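Local coordinates for alginate lyase A1-II' (Sphingomonas sp. A1, PDB 2CWS), which probably depolymerises the polysaccharide alginate by a lyase reaction, the chain being the family-7 alginate lyase domain of a longer protein, at residues 98-103 and 127-132; 109-114 and 166-171; 15-20 and 34-39. One frame throughout, in Å; residues are numbered along the deposited sequence. Where two conformers were deposited one is given.

Contact 1: 98-103 and 127-132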
loop_
_atom_site.group_PDB
_atom_site.type_symbol
_atom_site.label_atom_id
_atom_site.label_comp_id
_atom_site.label_asym_id
_atom_site.label_seq_id
_atom_site.Cartn_x
_atom_site.Cartn_y
_atom_site.Cartn_z
ATOM N N VAL A 98 -6.749 -8.196 10.385
ATOM C CA VAL A 98 -7.690 -8.646 11.412
ATOM C C VAL A 98 -8.775 -9.535 10.827
ATOM O O VAL A 98 -9.196 -10.487 11.497
ATOM C CB VAL A 98 -8.329 -7.402 12.082
ATOM C CG1 VAL A 98 -9.492 -7.795 13.007
ATOM C CG2 VAL A 98 -7.260 -6.580 12.828
ATOM N N GLN A 99 -9.266 -9.190 9.641
ATOM C CA GLN A 99 -10.409 -9.880 9.046
ATOM C C GLN A 99 -10.206 -9.849 7.525
ATOM O O GLN A 99 -9.780 -8.820 6.984
ATOM C CB GLN A 99 -11.725 -9.157 9.412
ATOM C CG GLN A 99 -12.954 -9.812 8.781
ATOM C CD GLN A 99 -14.189 -9.012 9.182
ATOM O OE1 GLN A 99 -14.528 -8.937 10.385
ATOM N NE2 GLN A 99 -14.937 -8.454 8.229
ATOM N N LEU A 100 -10.508 -10.974 6.900
ATOM C CA LEU A 100 -10.383 -11.124 5.456
ATOM C C LEU A 100 -11.745 -11.227 4.811
ATOM O O LEU A 100 -12.728 -11.629 5.457
ATOM C CB LEU A 100 -9.585 -12.421 5.182
ATOM C CG LEU A 100 -8.091 -12.307 5.443
ATOM C CD1 LEU A 100 -7.463 -13.703 5.491
ATOM C CD2 LEU A 100 -7.416 -11.396 4.423
ATOM N N PRO A 101 -11.834 -10.936 3.511
ATOM C CA PRO A 101 -13.022 -11.247 2.743
ATOM C C PRO A 101 -13.076 -12.733 2.467
ATOM O O PRO A 101 -12.114 -13.469 2.749
ATOM C CB PRO A 101 -12.833 -10.454 1.439
ATOM C CG PRO A 101 -11.332 -10.589 1.221
ATOM C CD PRO A 101 -10.730 -10.475 2.624
ATOM N N SER A 102 -14.159 -13.215 1.839
ATOM C CA SER A 102 -14.273 -14.621 1.524
ATOM C C SER A 102 -13.110 -15.116 0.660
ATOM O O SER A 102 -12.736 -16.289 0.768
ATOM C CB SER A 102 -15.589 -14.905 0.811
ATOM O OG SER A 102 -16.705 -14.621 1.664
ATOM N N SER A 103 -12.554 -14.260 -0.194
ATOM C CA SER A 103 -11.475 -14.756 -1.070
ATOM C C SER A 103 -10.206 -15.077 -0.285
ATOM O O SER A 103 -9.336 -15.772 -0.797
ATOM C CB SER A 103 -11.100 -13.704 -2.112
ATOM O OG SER A 103 -10.322 -12.662 -1.460
ATOM N N ALA A 127 2.198 -6.038 -1.506
ATOM C CA ALA A 127 2.335 -6.898 -0.324
ATOM C C ALA A 127 1.010 -7.603 -0.130
ATOM O O ALA A 127 0.048 -7.009 0.368
ATOM C CB ALA A 127 2.768 -6.057 0.870
ATOM N N VAL A 128 0.949 -8.863 -0.572
ATOM C CA VAL A 128 -0.289 -9.640 -0.603
ATOM C C VAL A 128 -0.394 -10.529 0.615
ATOM O O VAL A 128 0.415 -11.459 0.784
ATOM C CB VAL A 128 -0.331 -10.505 -1.873
ATOM C CG1 VAL A 128 -1.647 -11.283 -1.920
ATOM C CG2 VAL A 128 -0.141 -9.653 -3.139
ATOM N N PHE A 129 -1.373 -10.229 1.476
ATOM C CA PHE A 129 -1.587 -10.974 2.710
ATOM C C PHE A 129 -2.614 -12.060 2.485
ATOM O O PHE A 129 -3.719 -11.811 2.005
ATOM C CB PHE A 129 -2.057 -10.016 3.827
ATOM C CG PHE A 129 -2.337 -10.777 5.118
ATOM C CD1 PHE A 129 -3.546 -11.387 5.394
ATOM C CD2 PHE A 129 -1.323 -10.874 6.053
ATOM C CE1 PHE A 129 -3.713 -12.135 6.517
ATOM C CE2 PHE A 129 -1.500 -11.620 7.201
ATOM C CZ PHE A 129 -2.721 -12.285 7.426
ATOM N N GLN A 130 -2.241 -13.269 2.967
ATOM C CA GLN A 130 -3.165 -14.400 3.205
ATOM C C GLN A 130 -2.905 -14.915 4.609
ATOM O O GLN A 130 -1.836 -14.685 5.188
ATOM C CB GLN A 130 -3.058 -15.485 2.165
ATOM C CG GLN A 130 -3.240 -14.752 0.815
ATOM C CD GLN A 130 -3.576 -15.754 -0.221
ATOM O OE1 GLN A 130 -2.639 -16.345 -0.813
ATOM N NE2 GLN A 130 -4.855 -15.988 -0.491
ATOM N N ASP A 131 -3.912 -15.633 5.158
ATOM C CA ASP A 131 -3.756 -16.170 6.518
ATOM C C ASP A 131 -2.797 -17.352 6.544
ATOM O O ASP A 131 -3.179 -18.504 6.377
ATOM C CB ASP A 131 -5.140 -16.549 7.012
ATOM C CG ASP A 131 -5.163 -17.128 8.418
ATOM O OD1 ASP A 131 -4.138 -17.066 9.103
ATOM O OD2 ASP A 131 -6.255 -17.594 8.801
ATOM N N GLY A 132 -1.532 -17.046 6.744
ATOM C CA GLY A 132 -0.463 -18.032 6.779
ATOM C C GLY A 132 0.722 -17.700 5.854
ATOM O O GLY A 132 1.760 -18.372 5.989
#
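At one end of the beta-sandwich, near the C-terminal end of strand 88-99, Leu100 lies against Phe129 on strand 120-130 of the other sheet and Asp131 in the turn that follows it. Its two methyls divide the work. CD2 comes up to the edge of the Phe129 ring, close to the ring plane, with CD1 of the phenylalanine 4.0 Å away, and the leucine branch runs nearly perpendicular to the phenylalanine side chain. The other methyl, CD1 of Leu100, sits 4.0 Å from CB of Asp131 and also brushes CE1 of the Phe129 ring at 4.2 Å. A branched leucine suits this place because a single residue can meet both an aromatic edge and the aliphatic root of an acid.

Phe129 reaches the leucine because its CG stands anti to the backbone N (chi1 178°), which swings the ring so that its CD1-CE1 edge meets the leucine. Asp131 shows the loop its methylene, while its carboxylate serves another purpose: OD1 accepts a bond from the backbone N of Leu158. The chain turns tightly here. Asp131 is the centre of an inverse gamma turn, in which N of Gly132 makes a weak bond to O of Gln130, 2.8 Å long. The backbone angles of Gly132 would jam a side chain against the preceding carbonyl, which explains the glycine.

On the other segment, Val98 and Gln99 both face Ile217, a classic beta bulge. Ser103 is bonded through OG to O of Gln207. Leu100 and Pro101 also rest on Ile106, at the start of strand 106-114, so the contact lies near the surface where the chain passes from strand 88-99 in one sheet to strand 106-114 in the other, beside strand 120-130.

Contact 2: 109-114 and 166-171. With SO4 (sulfate ion), chain B.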
loop_
_atom_site.group_PDB
_atom_site.type_symbol
_atom_site.label_atom_id
_atom_site.label_comp_id
_atom_site.label_asym_id
_atom_site.label_seq_id
_atom_site.Cartn_x
_atom_site.Cartn_y
_atom_site.Cartn_z
ATOM N N ALA A 109 0.182 -3.181 1.430
ATOM C CA ALA A 109 1.134 -2.138 1.116
ATOM C C ALA A 109 1.522 -2.257 -0.339
ATOM O O ALA A 109 1.413 -3.342 -0.941
ATOM C CB ALA A 109 2.387 -2.243 2.002
ATOM N N GLN A 110 1.971 -1.146 -0.907
ATOM C CA GLN A 110 2.433 -1.151 -2.309
ATOM C C GLN A 110 3.558 -0.149 -2.490
ATOM O O GLN A 110 3.695 0.834 -1.757
ATOM C CB GLN A 110 1.327 -0.751 -3.335
ATOM C CG GLN A 110 0.010 -1.464 -3.122
ATOM C CD GLN A 110 -0.906 -1.247 -4.298
ATOM O OE1 GLN A 110 -0.497 -1.477 -5.455
ATOM N NE2 GLN A 110 -2.134 -0.836 -4.023
ATOM N N ILE A 111 4.311 -0.378 -3.577
ATOM C CA ILE A 111 4.945 0.708 -4.323
ATOM C C ILE A 111 4.198 0.737 -5.655
ATOM O O ILE A 111 4.183 -0.292 -6.339
ATOM C CB ILE A 111 6.457 0.522 -4.564
ATOM C CG1 ILE A 111 7.224 0.496 -3.254
ATOM C CG2 ILE A 111 6.941 1.645 -5.485
ATOM C CD1 ILE A 111 8.701 0.222 -3.489
ATOM N N HIS A 112 3.647 1.895 -6.018
ATOM C CA HIS A 112 2.926 1.982 -7.259
ATOM C C HIS A 112 3.673 2.874 -8.247
ATOM O O HIS A 112 4.182 3.961 -7.856
ATOM C CB HIS A 112 1.534 2.588 -6.956
ATOM C CG HIS A 112 0.523 2.161 -7.959
ATOM N ND1 HIS A 112 0.490 2.574 -9.275
ATOM C CD2 HIS A 112 -0.498 1.300 -7.811
ATOM C CE1 HIS A 112 -0.537 1.998 -9.888
ATOM N NE2 HIS A 112 -1.183 1.205 -9.021
ATOM N N GLY A 113 3.758 2.429 -9.510
ATOM C CA GLY A 113 4.270 3.295 -10.531
ATOM C C GLY A 113 3.280 4.359 -10.948
ATOM O O GLY A 113 2.072 4.237 -10.768
ATOM N N ILE A 114 3.834 5.404 -11.579
ATOM C CA ILE A 114 2.988 6.488 -12.129
ATOM C C ILE A 114 3.830 7.150 -13.217
ATOM O O ILE A 114 5.072 7.195 -13.129
ATOM C CB ILE A 114 2.587 7.487 -11.019
ATOM C CG1 ILE A 114 1.574 8.545 -11.541
ATOM C CG2 ILE A 114 3.791 8.122 -10.347
ATOM C CD1 ILE A 114 0.948 9.307 -10.380
ATOM N N ILE A 166 9.729 -1.837 2.871
ATOM C CA ILE A 166 9.848 -1.899 1.408
ATOM C C ILE A 166 10.781 -0.761 1.004
ATOM O O ILE A 166 10.486 0.396 1.339
ATOM C CB ILE A 166 8.521 -1.780 0.649
ATOM C CG1 ILE A 166 7.485 -2.742 1.236
ATOM C CG2 ILE A 166 8.760 -2.014 -0.817
ATOM C CD1 ILE A 166 6.109 -2.616 0.538
ATOM N N ARG A 167 11.890 -1.096 0.372
ATOM C CA ARG A 167 12.921 -0.095 0.009
ATOM C C ARG A 167 13.254 -0.214 -1.441
ATOM O O ARG A 167 13.457 -1.318 -1.940
ATOM C CB ARG A 167 14.197 -0.331 0.876
ATOM C CG ARG A 167 15.376 0.518 0.427
ATOM C CD ARG A 167 16.513 0.407 1.445
ATOM N NE ARG A 167 17.125 -0.922 1.600
ATOM C CZ ARG A 167 18.247 -1.319 1.008
ATOM N NH1 ARG A 167 18.901 -0.552 0.126
ATOM N NH2 ARG A 167 18.722 -2.531 1.274
ATOM N N VAL A 168 13.387 0.926 -2.104
ATOM C CA VAL A 168 14.032 0.976 -3.396
ATOM C C VAL A 168 15.361 1.705 -3.216
ATOM O O VAL A 168 15.360 2.830 -2.694
ATOM C CB VAL A 168 13.171 1.740 -4.452
ATOM C CG1 VAL A 168 13.974 2.068 -5.706
ATOM C CG2 VAL A 168 11.929 0.919 -4.796
ATOM N N THR A 169 16.442 1.112 -3.666
ATOM C CA THR A 169 17.716 1.814 -3.783
ATOM C C THR A 169 18.221 1.591 -5.182
ATOM O O THR A 169 18.493 0.436 -5.579
ATOM C CB THR A 169 18.751 1.354 -2.742
ATOM O OG1 THR A 169 18.275 1.732 -1.441
ATOM C CG2 THR A 169 20.109 2.043 -2.991
ATOM N N ASP A 170 18.346 2.637 -5.965
ATOM C CA ASP A 170 18.960 2.561 -7.300
ATOM C C ASP A 170 18.373 1.433 -8.138
ATOM O O ASP A 170 19.073 0.609 -8.758
ATOM C CB ASP A 170 20.488 2.470 -7.154
ATOM C CG ASP A 170 21.085 3.707 -6.510
ATOM O OD1 ASP A 170 22.124 3.562 -5.820
ATOM O OD2 ASP A 170 20.489 4.801 -6.695
ATOM N N GLY A 171 17.012 1.390 -8.156
ATOM C CA GLY A 171 16.366 0.452 -9.094
ATOM C C GLY A 171 16.286 -0.992 -8.623
ATOM O O GLY A 171 15.869 -1.840 -9.447
HETATM S S SO4 B . -4.138 -0.620 -8.360
HETATM O O1 SO4 B . -3.632 -0.077 -6.966
HETATM O O2 SO4 B . -3.306 -0.170 -9.454
HETATM O O3 SO4 B . -4.111 -2.035 -8.370
HETATM O O4 SO4 B . -5.495 -0.138 -8.594
#
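Ile111 pushes its CD1 between two branched residues of the facing strand, with CG2 of Ile166 at 3.5 Å and CG2 of Val168 at 3.6 Å. The first spacing is unusually tight, but Ile111 has two conformers and this is doubtful. The two isoleucines pass side by side, running opposite ways, and CD1 of Ile166 reaches CB of Ala109 at 4.0 Å; the small alanine leaves room for that longer chain. Met91 packs on Ala109 and Ile166, and Trp83 on Ile111 and Val168.

Gln110 and His112 point to the other face of strand 109-114, where a sulfate ion, probably from the crystallisation liquor, is bound. NE2 of His112 gives O2 of the sulfate a nearly straight bond of 2.6 Å (177°), while ND1 donates to O of Gly113 at 2.7 Å, in the carbonyl plane, fixing the rotation of the imidazole. Tyr199 lies almost parallel to that ring. Gln110 NE2, also bonded to Glu69, adds a weak bond; Arg67 and Tyr205 bind the anion too.

The axes of 109-114 and 166-169 come within 8.7 Å at 32°, typical of facing sheets in the concanavalin-like jelly roll of family-7 lyases, whose anion site is consistent with binding an alginate carboxylate.

Contact 3: 15-20 and 34-39. With SO4 (sulfate ion), chain C.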
loop_
_atom_site.group_PDB
_atom_site.type_symbol
_atom_site.label_atom_id
_atom_site.label_comp_id
_atom_site.label_asym_id
_atom_site.label_seq_id
_atom_site.Cartn_x
_atom_site.Cartn_y
_atom_site.Cartn_z
ATOM N N TRP A 15 0.326 11.852 3.359
ATOM C CA TRP A 15 -0.536 10.794 2.845
ATOM C C TRP A 15 -1.909 11.388 2.520
ATOM O O TRP A 15 -2.360 12.260 3.285
ATOM C CB TRP A 15 -0.745 9.694 3.877
ATOM C CG TRP A 15 0.465 8.913 4.309
ATOM C CD1 TRP A 15 1.221 9.098 5.426
ATOM C CD2 TRP A 15 1.066 7.801 3.612
ATOM N NE1 TRP A 15 2.239 8.180 5.488
ATOM C CE2 TRP A 15 2.160 7.364 4.385
ATOM C CE3 TRP A 15 0.751 7.121 2.406
ATOM C CZ2 TRP A 15 2.959 6.279 4.002
ATOM C CZ3 TRP A 15 1.546 6.051 2.033
ATOM C CH2 TRP A 15 2.624 5.663 2.827
ATOM N N LYS A 16 -2.579 10.863 1.521
ATOM C CA LYS A 16 -4.025 11.074 1.364
ATOM C C LYS A 16 -4.682 9.708 1.482
ATOM O O LYS A 16 -4.015 8.662 1.326
ATOM C CB LYS A 16 -4.396 11.784 0.061
ATOM C CG LYS A 16 -4.120 10.984 -1.191
ATOM C CD LYS A 16 -4.595 11.738 -2.442
ATOM C CE LYS A 16 -4.262 10.979 -3.715
ATOM N NZ LYS A 16 -4.884 11.632 -4.885
ATOM N N LEU A 17 -5.980 9.670 1.766
ATOM C CA LEU A 17 -6.698 8.442 1.966
ATOM C C LEU A 17 -7.732 8.232 0.873
ATOM O O LEU A 17 -8.509 9.147 0.571
ATOM C CB LEU A 17 -7.429 8.502 3.338
ATOM C CG LEU A 17 -8.362 7.316 3.687
ATOM C CD1 LEU A 17 -7.619 5.998 3.826
ATOM C CD2 LEU A 17 -9.098 7.674 4.966
ATOM N N GLN A 18 -7.745 7.038 0.308
ATOM C CA GLN A 18 -8.695 6.622 -0.723
ATOM C C GLN A 18 -9.690 5.658 -0.097
ATOM O O GLN A 18 -9.268 4.678 0.552
ATOM C CB GLN A 18 -7.907 5.990 -1.897
ATOM C CG GLN A 18 -6.986 6.999 -2.536
ATOM C CD GLN A 18 -6.028 6.418 -3.530
ATOM O OE1 GLN A 18 -5.540 5.285 -3.294
ATOM N NE2 GLN A 18 -5.720 7.157 -4.574
ATOM N N LEU A 19 -10.972 5.932 -0.307
ATOM C CA LEU A 19 -12.055 5.187 0.353
ATOM C C LEU A 19 -12.799 4.254 -0.561
ATOM O O LEU A 19 -12.818 4.430 -1.779
ATOM C CB LEU A 19 -13.051 6.214 0.950
ATOM C CG LEU A 19 -12.455 7.082 2.060
ATOM C CD1 LEU A 19 -13.507 8.177 2.407
ATOM C CD2 LEU A 19 -12.068 6.290 3.266
ATOM N N PRO A 20 -13.534 3.315 0.033
ATOM C CA PRO A 20 -14.335 2.358 -0.741
ATOM C C PRO A 20 -15.815 2.683 -0.751
ATOM O O PRO A 20 -16.638 1.797 -0.994
ATOM C CB PRO A 20 -14.086 1.047 0.024
ATOM C CG PRO A 20 -14.062 1.495 1.457
ATOM C CD PRO A 20 -13.422 2.866 1.435
ATOM N N LEU A 34 -6.672 16.789 10.799
ATOM C CA LEU A 34 -7.721 17.427 11.577
ATOM C C LEU A 34 -8.663 16.387 12.194
ATOM O O LEU A 34 -9.655 16.788 12.816
ATOM C CB LEU A 34 -8.525 18.394 10.666
ATOM C CG LEU A 34 -7.751 19.697 10.419
ATOM C CD1 LEU A 34 -8.251 20.396 9.158
ATOM C CD2 LEU A 34 -7.868 20.634 11.602
ATOM N N GLY A 35 -8.407 15.102 12.027
ATOM C CA GLY A 35 -9.097 14.086 12.763
ATOM C C GLY A 35 -10.200 13.363 12.003
ATOM O O GLY A 35 -11.085 12.825 12.673
ATOM N N TYR A 36 -10.140 13.321 10.688
ATOM C CA TYR A 36 -11.098 12.520 9.951
ATOM C C TYR A 36 -11.161 11.100 10.537
ATOM O O TYR A 36 -10.121 10.451 10.766
ATOM C CB TYR A 36 -10.619 12.467 8.456
ATOM C CG TYR A 36 -11.487 11.466 7.715
ATOM C CD1 TYR A 36 -11.056 10.154 7.494
ATOM C CD2 TYR A 36 -12.733 11.856 7.235
ATOM C CE1 TYR A 36 -11.804 9.241 6.848
ATOM C CE2 TYR A 36 -13.544 10.892 6.576
ATOM C CZ TYR A 36 -13.063 9.610 6.400
ATOM O OH TYR A 36 -13.825 8.666 5.747
ATOM N N THR A 37 -12.380 10.610 10.653
ATOM C CA THR A 37 -12.641 9.218 11.027
ATOM C C THR A 37 -13.990 8.836 10.486
ATOM O O THR A 37 -14.871 9.670 10.333
ATOM C CB THR A 37 -12.550 9.067 12.561
ATOM O OG1 THR A 37 -12.712 7.709 12.950
ATOM C CG2 THR A 37 -13.675 9.873 13.214
ATOM N N SER A 38 -14.157 7.548 10.151
ATOM C CA SER A 38 -15.410 7.046 9.620
ATOM C C SER A 38 -15.427 5.524 9.782
ATOM O O SER A 38 -14.499 4.918 10.338
ATOM C CB SER A 38 -15.519 7.370 8.136
ATOM O OG SER A 38 -14.579 6.598 7.407
ATOM N N GLN A 39 -16.465 4.899 9.211
ATOM C CA GLN A 39 -16.537 3.438 9.234
ATOM C C GLN A 39 -15.378 2.799 8.476
ATOM O O GLN A 39 -15.087 1.633 8.703
ATOM C CB GLN A 39 -17.889 2.933 8.651
ATOM C CG GLN A 39 -18.019 3.241 7.168
ATOM C CD GLN A 39 -19.405 2.934 6.646
ATOM O OE1 GLN A 39 -19.966 1.896 6.952
ATOM N NE2 GLN A 39 -19.973 3.817 5.805
HETATM S S SO4 C . -3.747 9.514 -7.836
HETATM O O1 SO4 C . -3.511 8.731 -6.489
HETATM O O2 SO4 C . -4.120 10.844 -7.509
HETATM O O3 SO4 C . -2.632 9.462 -8.654
HETATM O O4 SO4 C . -4.837 8.699 -8.399
#
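With CG anti to the backbone N in both Tyr36 (chi1 172°) and Leu17 (chi1 175°), the phenol ring and the leucine tip are carried toward one another, and CD2 of Leu17 comes to rest 3.6 Å from CE1 of Tyr36. The two side chains lie roughly perpendicular, the methyl meeting the ring obliquely. Leu19 reaches out to meet the phenol end of Tyr36, the two side chains running toward each other, and sets its CD1 3.4 Å from OH of Tyr36 and its CD2 at 3.9 Å from the same oxygen. Two leucines two residues apart on one face of the segment thus share the length of a single tyrosine, one beside the ring carbons and the other at the phenol end.

The hydroxyl has a polar partner in its own segment: OG of Ser38 donates to OH of Tyr36 over 2.8 Å, and that same OG also pairs with N of Tyr40. An alanine in place of Tyr36 is likely to open a gap beside Leu17 and Leu19 and leave the Ser38 hydroxyl without its acceptor. Just ahead, Gly35 closes helix 29-33 with a Schellman motif, its positive phi favouring glycine. Phe41 and Phe51 continue the apolar surroundings of Leu17.

The residues alternating with the leucines, Lys16 and Gln18, point the other way; Lys16 extends to a sulfate ion, its NZ 2.8 Å from O2, and also forms a salt bridge with Glu26; Arg71 binds the same anion. Alternation therefore gives strand 15-18 one apolar and one polar face, and tyrosine suits the boundary with the loop because its ring can pack on leucine while its oxygen is still satisfied by serine.

All three contacts lie within the alginate lyase domain and reach its large antiparallel sheet, through strand 120-130 in contact 1, 106-114 in contact 2 and 15-18 in contact 3. Their centres are 22 to 23 Å apart. Contact 3 closes first along the chain; contacts 1 and 2 then interleave, and they touch where N of Ala127 probably bonds to O of Ala109. Contacts 1 and 2 each tie this sheet to the seven-stranded one, through neighbouring strands 88-99 and 162-169, on opposite sides of the chain's centre. Contact 3 instead joins it to the loop leading into edge strand 41-43, so the three contacts sample well-separated parts of the sandwich.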